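PDB 3MKH: nitroalkane oxidase from Podospora anserina, which oxidises primary and secondary nitroalkanes to aldehydes or ketones with its FAD cofactor, consuming oxygen and releasing nitrite and hydrogen peroxide. Local coordinates for residues F97-G102 and P128-V133. Residues are numbered along the deposited sequence; the frame is centred on the assembly and turned at random.
Sequences FATGLG and PLASLV. With FAD (flavin-adenine dinucleotide), chain E.
Gly102 lies directly on the strand, its CA 3.5 Å from Leu132 N, and illustrates how a glycine lets a helix settle on a strand backbone: a CB at this position would clash with Ser131 N. Consistent with this, the axes of helix 97-102 and strand 130-133 approach to 5.5 Å, crossing at 62°. One turn earlier, Thr99 spans the junction. Ala130 N donates a nearly straight but weak bond to Thr99 OG1 (3.3 Å, 173°), while Thr99 CA makes a CH···O contact with Ala130 O. With CG2 anti to the backbone N and OG1 beside it (chi1 -76°), the methyl lies 3.9 Å from Ala130 CB as the hydroxyl meets the strand. The stronger hold on OG1 comes from Tyr51 OH, which reaches Pro128 O as well, and Asn173 OD1 is a further hydrogen-bond partner. Replacing Thr99 with a valine would probably leave Ala130 N without this acceptor and deprive Tyr51 and Asn173 of a shared partner. Toward the cofactor, Leu101 and Leu132 cross obliquely, CD1 of the former 3.7 Å from CD2 of the latter. Both line the FAD pocket: Leu101 CD2 approaches FAD O4, and Leu132 O accepts a 2.7 Å bond from FAD N3, so a strand carbonyl holds the N3-H of the flavin's pyrimidine ring. Leu101 also lies near Asp399, the probable proton acceptor. In this acyl-CoA dehydrogenase fold, the contact joins helix 90-109 to the beta domain: strand 130-133 pairs in parallel with strand 184-191, and helix 262-298 packs against both leucines.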
ATOM      1  N   PHE A  97      29.787   7.448  10.157  1.00 19.88           N
ATOM      2  CA  PHE A  97      28.692   8.335  10.554  1.00 21.74           C
ATOM      3  C   PHE A  97      28.330   8.194  12.033  1.00 24.31           C
ATOM      4  O   PHE A  97      27.911   9.159  12.682  1.00 22.29           O
ATOM      5  CB  PHE A  97      27.455   8.097   9.673  1.00 23.51           C
ATOM      6  CG  PHE A  97      27.713   8.312   8.209  1.00 23.56           C
ATOM      7  CD1 PHE A  97      28.697   9.203   7.796  1.00 25.05           C
ATOM      8  CD2 PHE A  97      26.979   7.634   7.247  1.00 22.38           C
ATOM      9  CE1 PHE A  97      28.948   9.415   6.449  1.00 27.13           C
ATOM     10  CE2 PHE A  97      27.217   7.837   5.903  1.00 22.23           C
ATOM     11  CZ  PHE A  97      28.205   8.732   5.496  1.00 22.30           C
ATOM     12  N   ALA A  98      28.488   6.986  12.569  1.00 19.47           N
ATOM     13  CA  ALA A  98      28.151   6.733  13.974  1.00 21.25           C
ATOM     14  C   ALA A  98      29.055   7.532  14.922  1.00 18.13           C
ATOM     15  O   ALA A  98      28.624   7.954  15.996  1.00 22.02           O
ATOM     16  CB  ALA A  98      28.248   5.234  14.277  1.00 18.66           C
ATOM     17  N   THR A  99      30.300   7.750  14.527  1.00 16.48           N
ATOM     18  CA  THR A  99      31.195   8.589  15.343  1.00 16.97           C
ATOM     19  C   THR A  99      30.638  10.016  15.321  1.00 19.30           C
ATOM     20  O   THR A  99      30.693  10.724  16.316  1.00 20.04           O
ATOM     21  CB  THR A  99      32.642   8.566  14.819  1.00 21.45           C
ATOM     22  OG1 THR A  99      33.265   7.327  15.193  1.00 21.64           O
ATOM     23  CG2 THR A  99      33.470   9.736  15.373  1.00 18.93           C
ATOM     24  N   GLY A 100      30.072  10.419  14.192  1.00 20.11           N
ATOM     25  CA  GLY A 100      29.464  11.739  14.099  1.00 19.65           C
ATOM     26  C   GLY A 100      28.270  11.875  15.029  1.00 22.17           C
ATOM     27  O   GLY A 100      28.073  12.912  15.663  1.00 20.56           O
ATOM     28  N   LEU A 101      27.473  10.820  15.130  1.00 18.27           N
ATOM     29  CA  LEU A 101      26.346  10.819  16.057  1.00 19.66           C
ATOM     30  C   LEU A 101      26.833  10.907  17.509  1.00 21.86           C
ATOM     31  O   LEU A 101      26.249  11.620  18.337  1.00 21.73           O
ATOM     32  CB  LEU A 101      25.469   9.571  15.847  1.00 19.85           C
ATOM     33  CG  LEU A 101      24.283   9.439  16.818  1.00 21.54           C
ATOM     34  CD1 LEU A 101      23.302  10.596  16.699  1.00 26.30           C
ATOM     35  CD2 LEU A 101      23.568   8.102  16.625  1.00 25.72           C
ATOM     36  N   GLY A 102      27.910  10.189  17.811  1.00 20.15           N
ATOM     37  CA  GLY A 102      28.489  10.223  19.143  1.00 21.95           C
ATOM     38  C   GLY A 102      29.006  11.604  19.528  1.00 21.29           C
ATOM     39  O   GLY A 102      28.966  11.985  20.696  1.00 23.87           O
ATOM     40  N   PRO A 128      40.213   7.642  16.099  1.00 23.07           N
ATOM     41  CA  PRO A 128      39.372   7.698  17.296  1.00 22.17           C
ATOM     42  C   PRO A 128      37.905   7.403  16.964  1.00 21.24           C
ATOM     43  O   PRO A 128      37.417   7.829  15.922  1.00 20.38           O
ATOM     44  CB  PRO A 128      39.524   9.148  17.770  1.00 25.02           C
ATOM     45  CG  PRO A 128      39.839   9.937  16.505  1.00 19.29           C
ATOM     46  CD  PRO A 128      40.658   8.981  15.656  1.00 23.47           C
ATOM     47  N   LEU A 129      37.230   6.690  17.856  1.00 19.46           N
ATOM     48  CA  LEU A 129      35.827   6.332  17.698  1.00 22.20           C
ATOM     49  C   LEU A 129      35.008   6.963  18.803  1.00 21.27           C
ATOM     50  O   LEU A 129      35.449   7.009  19.957  1.00 20.41           O
ATOM     51  CB  LEU A 129      35.664   4.815  17.800  1.00 18.21           C
ATOM     52  CG  LEU A 129      36.145   3.970  16.631  1.00 20.21           C
ATOM     53  CD1 LEU A 129      36.257   2.518  17.082  1.00 20.61           C
ATOM     54  CD2 LEU A 129      35.178   4.113  15.472  1.00 19.91           C
ATOM     55  N   ALA A 130      33.820   7.444  18.448  1.00 20.83           N
ATOM     56  CA  ALA A 130      32.873   7.990  19.411  1.00 17.67           C
ATOM     57  C   ALA A 130      31.554   7.244  19.254  1.00 20.28           C
ATOM     58  O   ALA A 130      31.277   6.684  18.191  1.00 17.72           O
ATOM     59  CB  ALA A 130      32.666   9.520  19.200  1.00 16.87           C
ATOM     60  N   SER A 131      30.752   7.234  20.310  1.00 19.14           N
ATOM     61  CA  SER A 131      29.500   6.488  20.326  1.00 19.64           C
ATOM     62  C   SER A 131      28.458   7.229  21.143  1.00 21.01           C
ATOM     63  O   SER A 131      28.770   7.773  22.196  1.00 21.39           O
ATOM     64  CB  SER A 131      29.724   5.100  20.936  1.00 19.70           C
ATOM     65  OG  SER A 131      28.547   4.314  20.873  1.00 22.66           O
ATOM     66  N   LEU A 132      27.226   7.271  20.639  1.00 19.38           N
ATOM     67  CA  LEU A 132      26.095   7.758  21.426  1.00 21.48           C
ATOM     68  C   LEU A 132      25.444   6.521  22.034  1.00 21.12           C
ATOM     69  O   LEU A 132      24.838   5.687  21.334  1.00 19.59           O
ATOM     70  CB  LEU A 132      25.117   8.563  20.559  1.00 22.15           C
ATOM     71  CG  LEU A 132      23.765   9.019  21.147  1.00 30.30           C
ATOM     72  CD1 LEU A 132      23.870   9.435  22.591  1.00 27.95           C
ATOM     73  CD2 LEU A 132      23.181  10.155  20.321  1.00 30.46           C
ATOM     74  N   VAL A 133      25.641   6.362  23.333  1.00 20.83           N
ATOM     75  CA  VAL A 133      25.320   5.113  23.999  1.00 21.43           C
ATOM     76  C   VAL A 133      23.999   5.286  24.729  1.00 23.21           C
ATOM     77  O   VAL A 133      23.956   5.664  25.900  1.00 22.65           O
ATOM     78  CB  VAL A 133      26.425   4.686  24.960  1.00 21.96           C
ATOM     79  CG1 VAL A 133      26.146   3.277  25.500  1.00 21.26           C
ATOM     80  CG2 VAL A 133      27.779   4.734  24.254  1.00 20.93           C
TER
HETATM   81  PA  FAD E 500      12.273  -0.499  21.339  0.84 26.80           P
HETATM   82  O1A FAD E 500      12.159   0.011  22.704  0.84 24.28           O
HETATM   83  O2A FAD E 500      13.161  -1.631  21.073  0.84 25.49           O
HETATM   84  O5B FAD E 500      10.797  -0.860  20.815  0.84 26.55           O
HETATM   85  C5B FAD E 500      10.571  -1.992  19.977  0.84 22.17           C
HETATM   86  C4B FAD E 500       9.171  -1.992  19.337  0.84 25.30           C
HETATM   87  O4B FAD E 500       8.183  -2.088  20.372  0.84 28.20           O
HETATM   88  C3B FAD E 500       8.880  -0.679  18.615  0.84 24.71           C
HETATM   89  O3B FAD E 500       9.295  -0.772  17.251  0.84 25.08           O
HETATM   90  C2B FAD E 500       7.366  -0.598  18.684  0.84 23.39           C
HETATM   91  O2B FAD E 500       6.787  -1.329  17.609  0.84 21.93           O
HETATM   92  C1B FAD E 500       7.036  -1.277  20.013  0.84 27.58           C
HETATM   93  N9A FAD E 500       6.815  -0.221  21.041  0.84 27.69           N
HETATM   94  C8A FAD E 500       7.530  -0.041  22.147  0.84 27.11           C
HETATM   95  N7A FAD E 500       7.055   0.997  22.825  0.84 27.62           N
HETATM   96  C5A FAD E 500       6.024   1.483  22.145  0.84 31.34           C
HETATM   97  C6A FAD E 500       5.146   2.537  22.355  0.84 33.19           C
HETATM   98  N6A FAD E 500       5.257   3.305  23.432  0.84 33.10           N
HETATM   99  N1A FAD E 500       4.183   2.766  21.456  0.84 27.38           N
HETATM  100  C2A FAD E 500       4.066   2.006  20.383  0.84 30.69           C
HETATM  101  N3A FAD E 500       4.884   0.993  20.153  0.84 28.15           N
HETATM  102  C4A FAD E 500       5.870   0.709  21.011  0.84 29.44           C
HETATM  103  N1  FAD E 500      21.544   2.878  19.466  0.84 24.46           N
HETATM  104  C2  FAD E 500      22.333   3.826  20.103  0.84 23.17           C
HETATM  105  O2  FAD E 500      22.083   4.140  21.258  0.84 26.13           O
HETATM  106  N3  FAD E 500      23.396   4.420  19.430  0.84 24.14           N
HETATM  107  C4  FAD E 500      23.687   4.064  18.115  0.84 25.05           C
HETATM  108  O4  FAD E 500      24.631   4.590  17.532  0.84 21.80           O
HETATM  109  C4X FAD E 500      22.899   3.114  17.479  0.84 25.86           C
HETATM  110  N5  FAD E 500      23.158   2.737  16.158  0.84 25.03           N
HETATM  111  C5X FAD E 500      22.590   1.558  15.662  0.84 22.33           C
HETATM  112  C6  FAD E 500      23.073   0.966  14.499  0.84 21.03           C
HETATM  113  C7  FAD E 500      22.501  -0.208  14.024  0.84 22.18           C
HETATM  114  C7M FAD E 500      23.024  -0.869  12.752  0.84 22.87           C
HETATM  115  C8  FAD E 500      21.444  -0.787  14.713  0.84 25.84           C
HETATM  116  C8M FAD E 500      20.807  -2.079  14.202  0.84 22.00           C
HETATM  117  C9  FAD E 500      20.960  -0.191  15.868  0.84 24.46           C
HETATM  118  C9A FAD E 500      21.533   0.978  16.345  0.84 21.82           C
HETATM  119  N10 FAD E 500      21.051   1.575  17.509  0.84 27.04           N
HETATM  120  C10 FAD E 500      21.833   2.526  18.154  0.84 28.96           C
HETATM  121  C1' FAD E 500      19.719   1.221  18.056  0.84 27.62           C
HETATM  122  C2' FAD E 500      18.621   2.064  17.407  0.84 26.53           C
HETATM  123  O2' FAD E 500      18.816   3.440  17.718  0.84 26.24           O
HETATM  124  C3' FAD E 500      17.206   1.630  17.823  0.84 27.34           C
HETATM  125  O3' FAD E 500      16.270   2.322  17.009  0.84 26.31           O
HETATM  126  C4' FAD E 500      16.873   1.927  19.293  0.84 27.45           C
HETATM  127  O4' FAD E 500      17.423   0.923  20.135  0.84 25.42           O
HETATM  128  C5' FAD E 500      15.354   1.966  19.499  0.84 27.32           C
HETATM  129  O5' FAD E 500      14.734   0.769  19.026  0.84 27.73           O
HETATM  130  P   FAD E 500      13.151   0.678  18.864  0.84 28.69           P
HETATM  131  O1P FAD E 500      12.688   1.903  18.203  0.84 26.69           O
HETATM  132  O2P FAD E 500      12.809  -0.615  18.272  0.84 26.46           O
HETATM  133  O3P FAD E 500      12.672   0.747  20.403  0.84 27.68           O